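Local structure of Dot/Icm T4SS effector (Legionella pneumophila, 6VVE) at residues 160-163 and 164-168; 195-199 and 200-204; 235-239 and 240-244; 285-288 and 289-292. The protein acts as an effector kinase of the Dot/Icm type IV secretion system that is switched on by inositol hexakisphosphate from the host cell. All blocks are in the same frame, centred on the assembly; numbering follows the deposited sequence.

Contact 1: 160-163 and 164-168; sequences PKIE and EFVLA
A chi1 of 163° swings CG1 of Val166 away from its amide nitrogen and leaves CG2 beside it, aimed back along the helix at Ile162. The chi1 of Ile162, -52°, sets its own CG2 anti to the backbone N. The two methyls therefore face each other one turn apart, Ile162 CG2 lying 4.3 Å from Val166 CG2. The setting is an alpha helix, 159-174, which, with the hairpin 194-196/201-203 following some twenty residues later, is consistent with helix alphaE of the kinase C-lobe. Four successive i to i+4 bonds prove the helical form. The shortest runs from Glu164 N to Pro160 O at 2.8 Å, and Val166 N reaches Ile162 O at 2.9 Å. That same Ile162 carbonyl oxygen is flanked by Val166 CG2 at 3.3 Å, so the methyl lies against a carbonyl already engaged by its own amide. The polar ends work away from this turn: Lys161 NZ binds the carbonyl oxygens of Thr197 and Glu198, Glu163 OE2 is hydrogen-bonded to Tyr236 OH and Gln159 NE2, and Glu163 OE1 holds the start of helix 288-299; with both oxygens engaged, the carboxylate's rotation should be fixed. Phe165 turns its ring to Val201 and Thr203 of the hairpin. Leu167 lays its branch carbon beside the preceding turn, with CG 3.5 Å from Glu163 O, the acceptor that Leu167 N bonds at 3.0 Å.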
loop_
_atom_site.group_PDB
_atom_site.type_symbol
_atom_site.label_atom_id
_atom_site.label_comp_id
_atom_site.label_asym_id
_atom_site.label_seq_id
_atom_site.Cartn_x
_atom_site.Cartn_y
_atom_site.Cartn_z
ATOM N N PRO A 160 -12.573 -10.434 9.565
ATOM C CA PRO A 160 -11.144 -10.802 9.563
ATOM C C PRO A 160 -10.396 -10.297 8.344
ATOM O O PRO A 160 -9.208 -9.968 8.456
ATOM C CB PRO A 160 -11.177 -12.340 9.611
ATOM C CG PRO A 160 -12.519 -12.673 10.211
ATOM C CD PRO A 160 -13.457 -11.609 9.719
ATOM N N LYS A 161 -11.049 -10.231 7.177
ATOM C CA LYS A 161 -10.389 -9.687 5.993
ATOM C C LYS A 161 -9.911 -8.261 6.239
ATOM O O LYS A 161 -8.767 -7.903 5.919
ATOM C CB LYS A 161 -11.338 -9.717 4.798
ATOM C CG LYS A 161 -11.576 -11.084 4.206
ATOM C CD LYS A 161 -12.371 -10.985 2.913
ATOM C CE LYS A 161 -12.856 -12.350 2.454
ATOM N NZ LYS A 161 -13.659 -12.259 1.209
ATOM N N ILE A 162 -10.787 -7.424 6.797
ATOM C CA ILE A 162 -10.431 -6.032 7.034
ATOM C C ILE A 162 -9.412 -5.930 8.163
ATOM O O ILE A 162 -8.464 -5.144 8.087
ATOM C CB ILE A 162 -11.699 -5.204 7.328
ATOM C CG1 ILE A 162 -12.747 -5.431 6.237
ATOM C CG2 ILE A 162 -11.346 -3.730 7.443
ATOM C CD1 ILE A 162 -14.000 -4.600 6.390
ATOM N N GLU A 163 -9.596 -6.714 9.225
ATOM C CA GLU A 163 -8.624 -6.738 10.313
ATOM C C GLU A 163 -7.230 -7.066 9.785
ATOM O O GLU A 163 -6.257 -6.364 10.087
ATOM C CB GLU A 163 -9.051 -7.750 11.379
ATOM C CG GLU A 163 -10.468 -7.561 11.909
ATOM C CD GLU A 163 -10.513 -7.150 13.374
ATOM O OE1 GLU A 163 -9.496 -7.298 14.082
ATOM O OE2 GLU A 163 -11.576 -6.666 13.816
ATOM N N GLU A 164 -7.121 -8.117 8.970
ATOM C CA GLU A 164 -5.816 -8.527 8.466
ATOM C C GLU A 164 -5.210 -7.453 7.572
ATOM O O GLU A 164 -3.997 -7.211 7.609
ATOM C CB GLU A 164 -5.945 -9.852 7.712
ATOM C CG GLU A 164 -4.614 -10.459 7.304
ATOM C CD GLU A 164 -4.768 -11.776 6.566
ATOM O OE1 GLU A 164 -5.915 -12.243 6.402
ATOM O OE2 GLU A 164 -3.737 -12.346 6.146
ATOM N N PHE A 165 -6.035 -6.784 6.763
ATOM C CA PHE A 165 -5.507 -5.706 5.940
ATOM C C PHE A 165 -5.014 -4.544 6.794
ATOM O O PHE A 165 -3.947 -3.979 6.532
ATOM C CB PHE A 165 -6.566 -5.197 4.964
ATOM C CG PHE A 165 -6.164 -3.928 4.267
ATOM C CD1 PHE A 165 -5.365 -3.961 3.140
ATOM C CD2 PHE A 165 -6.558 -2.689 4.777
ATOM C CE1 PHE A 165 -4.988 -2.786 2.507
ATOM C CE2 PHE A 165 -6.177 -1.519 4.159
ATOM C CZ PHE A 165 -5.391 -1.562 3.021
ATOM N N VAL A 166 -5.780 -4.176 7.823
ATOM C CA VAL A 166 -5.410 -3.045 8.673
ATOM C C VAL A 166 -4.072 -3.304 9.355
ATOM O O VAL A 166 -3.201 -2.424 9.402
ATOM C CB VAL A 166 -6.519 -2.757 9.698
ATOM C CG1 VAL A 166 -5.995 -1.899 10.825
ATOM C CG2 VAL A 166 -7.696 -2.079 9.007
ATOM N N LEU A 167 -3.893 -4.510 9.909
ATOM C CA LEU A 167 -2.628 -4.838 10.566
ATOM C C LEU A 167 -1.480 -4.840 9.562
ATOM O O LEU A 167 -0.350 -4.458 9.887
ATOM C CB LEU A 167 -2.735 -6.190 11.263
ATOM C CG LEU A 167 -3.701 -6.252 12.448
ATOM C CD1 LEU A 167 -3.806 -7.667 12.972
ATOM C CD2 LEU A 167 -3.283 -5.291 13.545
ATOM N N ALA A 168 -1.745 -5.277 8.331
ATOM C CA ALA A 168 -0.718 -5.185 7.294
ATOM C C ALA A 168 -0.386 -3.729 6.982
ATOM O O ALA A 168 0.786 -3.369 6.798
ATOM C CB ALA A 168 -1.174 -5.915 6.032
#

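Contact 2: 195-199 and 200-204; sequences IATEE and MVKTI. With ADP (adenosine-5'-diphosphate), chain C.
Met200 O is gripped twice by Thr197, whose backbone N donates at 2.7 Å and whose hydroxyl OG1 donates at 3.2 Å. The amide arrives almost straight on, whereas the hydroxyl comes from above the carbonyl plane, so the two donors use different approaches to one oxygen. Thr197 OG1 reaches it because chi1, 65°, places the hydroxyl in the crowded position between backbone N and carbonyl carbon. This double grip closes a beta hairpin: strands 194-196 and 201-203 run antiparallel, and Glu198 and Glu199, at the corner, have type I turn backbone angles. Ile195 and Lys202 form a hydrogen-bonded pair, with Lys202 N to Ile195 O at 2.7 Å and Ile195 N to Lys202 O at 2.8 Å. In the next, non-hydrogen-bonded pair, Ala196 CB meets Val201 CG2 at 4.0 Å, on the sheet face that Phe165 and Lys161 of helix 159-174 cover. The other face carries Ile195 and Lys202. There the aliphatic part of Lys202 crosses Thr197 at about a right angle, CE being 4.0 Å from Thr197 CG2, and its NZ goes on to Glu126 O. Just past strand 201-203, Ile204 offers its CD1 to Ile195 CG1 at 3.9 Å, their side chains slanting across one another. Ile204 belongs to the ADP pocket, and its CD1 sits over the flat of the adenine, 3.6 Å from ADP C8.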
loop_
_atom_site.group_PDB
_atom_site.type_symbol
_atom_site.label_atom_id
_atom_site.label_comp_id
_atom_site.label_asym_id
_atom_site.label_seq_id
_atom_site.Cartn_x
_atom_site.Cartn_y
_atom_site.Cartn_z
ATOM N N ILE A 195 -10.367 -3.121 -1.950
ATOM C CA ILE A 195 -11.025 -4.142 -2.756
ATOM C C ILE A 195 -10.977 -5.459 -1.991
ATOM O O ILE A 195 -9.904 -5.887 -1.544
ATOM C CB ILE A 195 -10.364 -4.297 -4.136
ATOM C CG1 ILE A 195 -10.158 -2.938 -4.801
ATOM C CG2 ILE A 195 -11.212 -5.201 -5.024
ATOM C CD1 ILE A 195 -11.438 -2.183 -5.083
ATOM N N ALA A 196 -12.130 -6.103 -1.851
ATOM C CA ALA A 196 -12.231 -7.399 -1.196
ATOM C C ALA A 196 -12.220 -8.500 -2.247
ATOM O O ALA A 196 -13.014 -8.470 -3.193
ATOM C CB ALA A 196 -13.501 -7.491 -0.351
ATOM N N THR A 197 -11.310 -9.462 -2.085
ATOM C CA THR A 197 -11.257 -10.652 -2.915
ATOM C C THR A 197 -11.705 -11.853 -2.087
ATOM O O THR A 197 -12.201 -11.708 -0.965
ATOM C CB THR A 197 -9.853 -10.847 -3.478
ATOM O OG1 THR A 197 -8.935 -11.103 -2.410
ATOM C CG2 THR A 197 -9.409 -9.602 -4.243
ATOM N N GLU A 198 -11.529 -13.051 -2.644
ATOM C CA GLU A 198 -11.969 -14.258 -1.951
ATOM C C GLU A 198 -11.289 -14.391 -0.590
ATOM O O GLU A 198 -11.950 -14.606 0.433
ATOM C CB GLU A 198 -11.681 -15.488 -2.814
ATOM C CG GLU A 198 -12.396 -15.492 -4.153
ATOM C CD GLU A 198 -13.901 -15.654 -4.013
ATOM O OE1 GLU A 198 -14.385 -15.898 -2.886
ATOM O OE2 GLU A 198 -14.601 -15.542 -5.040
ATOM N N GLU A 199 -9.961 -14.255 -0.561
ATOM C CA GLU A 199 -9.185 -14.563 0.628
ATOM C C GLU A 199 -8.945 -13.356 1.525
ATOM O O GLU A 199 -8.714 -13.531 2.728
ATOM C CB GLU A 199 -7.829 -15.151 0.226
ATOM C CG GLU A 199 -7.909 -16.373 -0.667
ATOM C CD GLU A 199 -8.216 -17.636 0.106
ATOM O OE1 GLU A 199 -7.563 -18.666 -0.155
ATOM O OE2 GLU A 199 -9.107 -17.595 0.982
HETATM N N MSE A 200 -9.000 -12.143 0.985
HETATM C CA MSE A 200 -8.523 -10.986 1.706
HETATM C C MSE A 200 -9.056 -9.668 1.170
HETATM O O MSE A 200 -9.866 -9.637 0.242
HETATM C CB MSE A 200 -6.990 -10.962 1.648
HETATM C CG MSE A 200 -6.457 -10.737 0.233
HETATM SE SE MSE A 200 -4.518 -10.958 0.078
HETATM C CE MSE A 200 -4.404 -12.870 0.390
ATOM N N VAL A 201 -8.592 -8.574 1.768
ATOM C CA VAL A 201 -8.822 -7.227 1.265
ATOM C C VAL A 201 -7.486 -6.679 0.781
ATOM O O VAL A 201 -6.478 -6.779 1.492
ATOM C CB VAL A 201 -9.440 -6.325 2.346
ATOM C CG1 VAL A 201 -9.269 -4.859 1.975
ATOM C CG2 VAL A 201 -10.898 -6.663 2.534
ATOM N N LYS A 202 -7.479 -6.118 -0.427
ATOM C CA LYS A 202 -6.320 -5.469 -1.008
ATOM C C LYS A 202 -6.618 -3.986 -1.209
ATOM O O LYS A 202 -7.769 -3.535 -1.135
ATOM C CB LYS A 202 -5.943 -6.116 -2.345
ATOM C CG LYS A 202 -5.778 -7.629 -2.297
ATOM C CD LYS A 202 -5.571 -8.194 -3.702
ATOM C CE LYS A 202 -5.418 -9.707 -3.685
ATOM N NZ LYS A 202 -4.116 -10.133 -3.111
ATOM N N THR A 203 -5.569 -3.218 -1.469
ATOM C CA THR A 203 -5.707 -1.795 -1.737
ATOM C C THR A 203 -5.023 -1.459 -3.058
ATOM O O THR A 203 -3.941 -1.977 -3.364
ATOM C CB THR A 203 -5.118 -0.937 -0.612
ATOM O OG1 THR A 203 -5.430 0.448 -0.865
ATOM C CG2 THR A 203 -3.606 -1.099 -0.513
ATOM N N ILE A 204 -5.650 -0.566 -3.826
ATOM C CA ILE A 204 -5.176 -0.195 -5.152
ATOM C C ILE A 204 -4.873 1.297 -5.183
ATOM O O ILE A 204 -4.813 1.953 -4.137
ATOM C CB ILE A 204 -6.217 -0.572 -6.222
ATOM C CG1 ILE A 204 -7.569 0.070 -5.903
ATOM C CG2 ILE A 204 -6.353 -2.083 -6.307
ATOM C CD1 ILE A 204 -8.617 -0.098 -7.002
HETATM P PB ADP C . -8.937 6.167 -8.159
HETATM O O1B ADP C . -9.206 6.149 -6.667
HETATM O O2B ADP C . -10.184 6.051 -8.996
HETATM O O3B ADP C . -7.973 7.250 -8.613
HETATM P PA ADP C . -7.833 4.194 -9.881
HETATM O O1A ADP C . -6.516 3.472 -9.770
HETATM O O2A ADP C . -7.997 5.292 -10.898
HETATM O O3A ADP C . -8.136 4.786 -8.414
HETATM O "O5'" ADP C . -8.949 3.078 -10.146
HETATM C "C5'" ADP C . -10.233 3.404 -10.652
HETATM C "C4'" ADP C . -11.060 2.150 -10.766
HETATM O "O4'" ADP C . -10.462 1.196 -11.666
HETATM C "C3'" ADP C . -11.252 1.419 -9.415
HETATM O "O3'" ADP C . -12.368 1.861 -8.692
HETATM C "C2'" ADP C . -11.385 -0.057 -9.850
HETATM O "O2'" ADP C . -12.747 -0.390 -10.038
HETATM C "C1'" ADP C . -10.617 -0.144 -11.181
HETATM N N9 ADP C . -9.307 -0.767 -10.903
HETATM C C8 ADP C . -8.182 -0.095 -10.572
HETATM N N7 ADP C . -7.153 -0.957 -10.367
HETATM C C5 ADP C . -7.627 -2.197 -10.570
HETATM C C6 ADP C . -7.069 -3.562 -10.520
HETATM N N6 ADP C . -5.772 -3.749 -10.213
HETATM N N1 ADP C . -7.894 -4.603 -10.798
HETATM C C2 ADP C . -9.198 -4.416 -11.110
HETATM N N3 ADP C . -9.762 -3.196 -11.173
HETATM C C4 ADP C . -9.045 -2.071 -10.922
#

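Contact 3: 235-239 and 240-244; sequences VYNFI and YPPTD
Tyr236 and Tyr240 set their rings obliquely, centroids 5.3 Å apart and planes at 53°, an arrangement that is neither a stack nor edge-to-face. The touching corner is Tyr240 CD2, which sits over one face of the Tyr236 ring, 3.6 Å from Tyr236 CE1. Ile239 takes the Tyr240 ring quite differently, by a CH-pi contact: its CG2 stands over the ring centre at 3.7 Å from the centroid and only 12° from the normal. A chi1 of -56° on Tyr240 folds the ring back beside its own backbone N, which is what brings it against both neighbours. The backbone explains why they are close. This is the C-terminal end of helix 231-239, stopped by a proline one residue after Tyr240, the first to leave helical angles, although Tyr240 N still bonds Tyr236 O at 2.7 Å. Pro241 N, 2.9 Å from Asn237 O, has no hydrogen to give; Pro241 instead packs CB and CD round that carbonyl oxygen. A second proline follows, and the Asn237 side chain crosses it at about a right angle, with OD1 3.7 Å from Pro242 CD. The same OD1 accepts the backbone N of Ser285, while Asn237 ND2 donates to Leu233 O, so both ends of the amide are held. Tyr240 OH bonds Lys155 O, and the Tyr240 ring also rests on Gln159 and Ile162 of helix 159-174.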
loop_
_atom_site.group_PDB
_atom_site.type_symbol
_atom_site.label_atom_id
_atom_site.label_comp_id
_atom_site.label_asym_id
_atom_site.label_seq_id
_atom_site.Cartn_x
_atom_site.Cartn_y
_atom_site.Cartn_z
ATOM N N VAL A 235 -8.600 3.977 9.131
ATOM C CA VAL A 235 -9.373 3.022 8.343
ATOM C C VAL A 235 -10.182 2.113 9.261
ATOM O O VAL A 235 -11.393 1.917 9.070
ATOM C CB VAL A 235 -8.443 2.211 7.421
ATOM C CG1 VAL A 235 -9.233 1.155 6.668
ATOM C CG2 VAL A 235 -7.709 3.132 6.453
ATOM N N TYR A 236 -9.529 1.549 10.280
ATOM C CA TYR A 236 -10.215 0.590 11.137
ATOM C C TYR A 236 -11.364 1.242 11.902
ATOM O O TYR A 236 -12.467 0.692 11.974
ATOM C CB TYR A 236 -9.238 -0.049 12.115
ATOM C CG TYR A 236 -9.866 -1.194 12.871
ATOM C CD1 TYR A 236 -9.946 -2.463 12.306
ATOM C CD2 TYR A 236 -10.381 -1.014 14.149
ATOM C CE1 TYR A 236 -10.524 -3.518 12.993
ATOM C CE2 TYR A 236 -10.951 -2.067 14.846
ATOM C CZ TYR A 236 -11.029 -3.311 14.258
ATOM O OH TYR A 236 -11.606 -4.359 14.934
ATOM N N ASN A 237 -11.112 2.413 12.494
ATOM C CA ASN A 237 -12.138 3.063 13.308
ATOM C C ASN A 237 -13.293 3.574 12.457
ATOM O O ASN A 237 -14.428 3.608 12.929
ATOM C CB ASN A 237 -11.530 4.208 14.117
ATOM C CG ASN A 237 -10.885 3.725 15.401
ATOM O OD1 ASN A 237 -11.474 3.825 16.481
ATOM N ND2 ASN A 237 -9.678 3.182 15.292
ATOM N N PHE A 238 -13.029 3.977 11.212
ATOM C CA PHE A 238 -14.118 4.387 10.333
ATOM C C PHE A 238 -15.062 3.224 10.061
ATOM O O PHE A 238 -16.285 3.404 10.019
ATOM C CB PHE A 238 -13.567 4.932 9.015
ATOM C CG PHE A 238 -14.639 5.329 8.035
ATOM C CD1 PHE A 238 -15.342 6.510 8.197
ATOM C CD2 PHE A 238 -14.947 4.514 6.954
ATOM C CE1 PHE A 238 -16.336 6.878 7.304
ATOM C CE2 PHE A 238 -15.940 4.881 6.051
ATOM C CZ PHE A 238 -16.631 6.069 6.232
ATOM N N ILE A 239 -14.509 2.013 9.887
ATOM C CA ILE A 239 -15.332 0.855 9.547
ATOM C C ILE A 239 -15.933 0.234 10.803
ATOM O O ILE A 239 -17.084 -0.218 10.797
ATOM C CB ILE A 239 -14.493 -0.158 8.751
ATOM C CG1 ILE A 239 -13.920 0.500 7.490
ATOM C CG2 ILE A 239 -15.311 -1.375 8.387
ATOM C CD1 ILE A 239 -12.990 -0.402 6.688
ATOM N N TYR A 240 -15.157 0.147 11.885
ATOM C CA TYR A 240 -15.598 -0.476 13.138
ATOM C C TYR A 240 -15.388 0.517 14.268
ATOM O O TYR A 240 -14.560 0.304 15.159
ATOM C CB TYR A 240 -14.841 -1.780 13.417
ATOM C CG TYR A 240 -14.945 -2.791 12.307
ATOM C CD1 TYR A 240 -16.164 -3.401 12.005
ATOM C CD2 TYR A 240 -13.831 -3.143 11.556
ATOM C CE1 TYR A 240 -16.266 -4.321 10.982
ATOM C CE2 TYR A 240 -13.922 -4.069 10.530
ATOM C CZ TYR A 240 -15.138 -4.657 10.247
ATOM O OH TYR A 240 -15.231 -5.568 9.226
ATOM N N PRO A 241 -16.133 1.615 14.264
ATOM C CA PRO A 241 -15.977 2.636 15.318
ATOM C C PRO A 241 -16.276 2.052 16.687
ATOM O O PRO A 241 -16.958 1.020 16.796
ATOM C CB PRO A 241 -17.009 3.707 14.932
ATOM C CG PRO A 241 -18.022 2.972 14.064
ATOM C CD PRO A 241 -17.207 1.957 13.305
ATOM N N PRO A 242 -15.780 2.674 17.751
ATOM C CA PRO A 242 -16.121 2.200 19.099
ATOM C C PRO A 242 -17.608 2.363 19.383
ATOM O O PRO A 242 -18.280 3.240 18.840
ATOM C CB PRO A 242 -15.285 3.096 20.024
ATOM C CG PRO A 242 -14.277 3.776 19.134
ATOM C CD PRO A 242 -14.915 3.862 17.773
ATOM N N THR A 243 -18.116 1.502 20.261
ATOM C CA THR A 243 -19.527 1.456 20.613
ATOM C C THR A 243 -19.676 1.519 22.124
ATOM O O THR A 243 -18.929 0.865 22.859
ATOM C CB THR A 243 -20.184 0.175 20.069
ATOM O OG1 THR A 243 -20.345 0.280 18.649
ATOM C CG2 THR A 243 -21.531 -0.045 20.708
ATOM N N ASP A 244 -20.643 2.305 22.584
ATOM C CA ASP A 244 -20.885 2.481 24.004
ATOM C C ASP A 244 -22.047 1.590 24.449
ATOM O O ASP A 244 -22.538 0.741 23.700
ATOM C CB ASP A 244 -21.149 3.958 24.320
ATOM C CG ASP A 244 -22.463 4.462 23.745
ATOM O OD1 ASP A 244 -23.174 3.690 23.062
ATOM O OD2 ASP A 244 -22.786 5.644 23.979
#

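Contact 4: 285-288 and 289-292; sequences SLPK and KLAH
The pyrrolidine ring of Pro287 meets Leu290 through its CD corner, 4.4 Å from Leu290 CD2, while the flat imidazole of His292 is carried away and leaves just CB near the preceding turn, 3.5 Å from Lys288 O. The rest of the proline ring is packed by Tyr236 from helix 231-239 and by Glu163, Val166 and Leu167 from helix 159-174. This is the N-terminus of helix 288-299, with Pro287 at the N-cap position. Its carbonyl oxygen opens the bonding pattern: Ala291 N donates at 3.1 Å with a nearly linear N-H...O angle of 174°, whereas Leu290 N, although closer at 3.0 Å, makes a bent, weak bond. Proline has no side-chain acceptor for the first amides of the helix, and one is brought from another helix instead, since Glu163 OE1 accepts Lys288 N. The negative carboxylate there would also suit the positive end of the helix dipole.

Just before the cap, Leu286 turns its side chain over the first turn, CG anti to the carbonyl carbon at chi1 -63°. Its CB lies 4.4 Å from Ala291 CB, the spacing in sequence of a hydrophobic staple between the residue before the N-cap and the fourth of the helix. The branch continues to Leu290, whose side chain it crosses at a slant, and both residues also face helix 231-239, through Leu233 and Trp232. The next turn is confirmed by His292 N, which bonds Lys288 O at 3.0 Å.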
loop_
_atom_site.group_PDB
_atom_site.type_symbol
_atom_site.label_atom_id
_atom_site.label_comp_id
_atom_site.label_asym_id
_atom_site.label_seq_id
_atom_site.Cartn_x
_atom_site.Cartn_y
_atom_site.Cartn_z
ATOM N N SER A 285 -11.175 2.172 18.594
ATOM C CA SER A 285 -11.199 0.737 18.357
ATOM C C SER A 285 -9.821 0.273 17.901
ATOM O O SER A 285 -9.008 1.053 17.396
ATOM C CB SER A 285 -12.249 0.377 17.299
ATOM O OG SER A 285 -13.532 0.774 17.734
ATOM N N LEU A 286 -9.572 -1.018 18.068
ATOM C CA LEU A 286 -8.324 -1.629 17.643
ATOM C C LEU A 286 -8.632 -3.005 17.062
ATOM O O LEU A 286 -9.548 -3.680 17.538
ATOM C CB LEU A 286 -7.337 -1.778 18.811
ATOM C CG LEU A 286 -6.841 -0.503 19.478
ATOM C CD1 LEU A 286 -6.023 -0.853 20.713
ATOM C CD2 LEU A 286 -6.027 0.331 18.514
ATOM N N PRO A 287 -7.884 -3.427 16.044
ATOM C CA PRO A 287 -8.029 -4.815 15.571
ATOM C C PRO A 287 -7.898 -5.779 16.737
ATOM O O PRO A 287 -7.120 -5.556 17.666
ATOM C CB PRO A 287 -6.881 -4.969 14.565
ATOM C CG PRO A 287 -6.632 -3.572 14.073
ATOM C CD PRO A 287 -6.876 -2.680 15.266
ATOM N N LYS A 288 -8.675 -6.861 16.684
ATOM C CA LYS A 288 -8.733 -7.785 17.811
ATOM C C LYS A 288 -7.345 -8.270 18.214
ATOM O O LYS A 288 -7.026 -8.336 19.404
ATOM C CB LYS A 288 -9.636 -8.971 17.469
ATOM C CG LYS A 288 -10.086 -9.766 18.682
ATOM C CD LYS A 288 -10.914 -10.982 18.275
ATOM C CE LYS A 288 -11.793 -11.464 19.423
ATOM N NZ LYS A 288 -11.011 -11.737 20.660
ATOM N N LYS A 289 -6.500 -8.604 17.233
ATOM C CA LYS A 289 -5.198 -9.179 17.554
ATOM C C LYS A 289 -4.271 -8.151 18.186
ATOM O O LYS A 289 -3.447 -8.506 19.037
ATOM C CB LYS A 289 -4.548 -9.767 16.302
ATOM C CG LYS A 289 -3.258 -10.506 16.588
ATOM C CD LYS A 289 -2.705 -11.200 15.347
ATOM C CE LYS A 289 -1.510 -12.077 15.702
ATOM N NZ LYS A 289 -1.013 -12.845 14.526
ATOM N N LEU A 290 -4.384 -6.879 17.785
ATOM C CA LEU A 290 -3.532 -5.853 18.378
ATOM C C LEU A 290 -3.927 -5.594 19.826
ATOM O O LEU A 290 -3.063 -5.487 20.702
ATOM C CB LEU A 290 -3.599 -4.566 17.555
ATOM C CG LEU A 290 -2.788 -3.386 18.088
ATOM C CD1 LEU A 290 -1.322 -3.757 18.230
ATOM C CD2 LEU A 290 -2.957 -2.171 17.184
ATOM N N ALA A 291 -5.230 -5.485 20.093
ATOM C CA ALA A 291 -5.692 -5.378 21.472
ATOM C C ALA A 291 -5.185 -6.553 22.296
ATOM O O ALA A 291 -4.668 -6.375 23.405
ATOM C CB ALA A 291 -7.219 -5.305 21.516
ATOM N N HIS A 292 -5.324 -7.768 21.764
ATOM C CA HIS A 292 -4.841 -8.949 22.467
ATOM C C HIS A 292 -3.337 -8.866 22.707
ATOM O O HIS A 292 -2.861 -9.117 23.821
ATOM C CB HIS A 292 -5.187 -10.203 21.666
ATOM C CG HIS A 292 -4.643 -11.465 22.255
ATOM N ND1 HIS A 292 -3.548 -12.119 21.731
ATOM C CD2 HIS A 292 -5.043 -12.195 23.323
ATOM C CE1 HIS A 292 -3.299 -13.198 22.450
ATOM N NE2 HIS A 292 -4.193 -13.268 23.421
#

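Overall arrangement
Contact 1 is the hub: it touches all three others, its centre lying about 10 Å from that of contact 2, 11 Å from that of contact 4 and 14 Å from that of contact 3. Toward the nucleotide it joins the hairpin of contact 2, which reaches ADP directly, whereas the side chain of Phe165 is about 13 Å from ADP. In the other direction Ile162 CG2 packs on Ile239 CD1 of contact 3 at 3.8 Å. Contacts 3 and 4 are tied by Tyr240 O and Ser285 OG, 2.8 Å apart. Contact 2 touches neither contact 3 nor contact 4, the nearest atoms being about 7 and 12 Å apart, and helix 159-174 lies against all three.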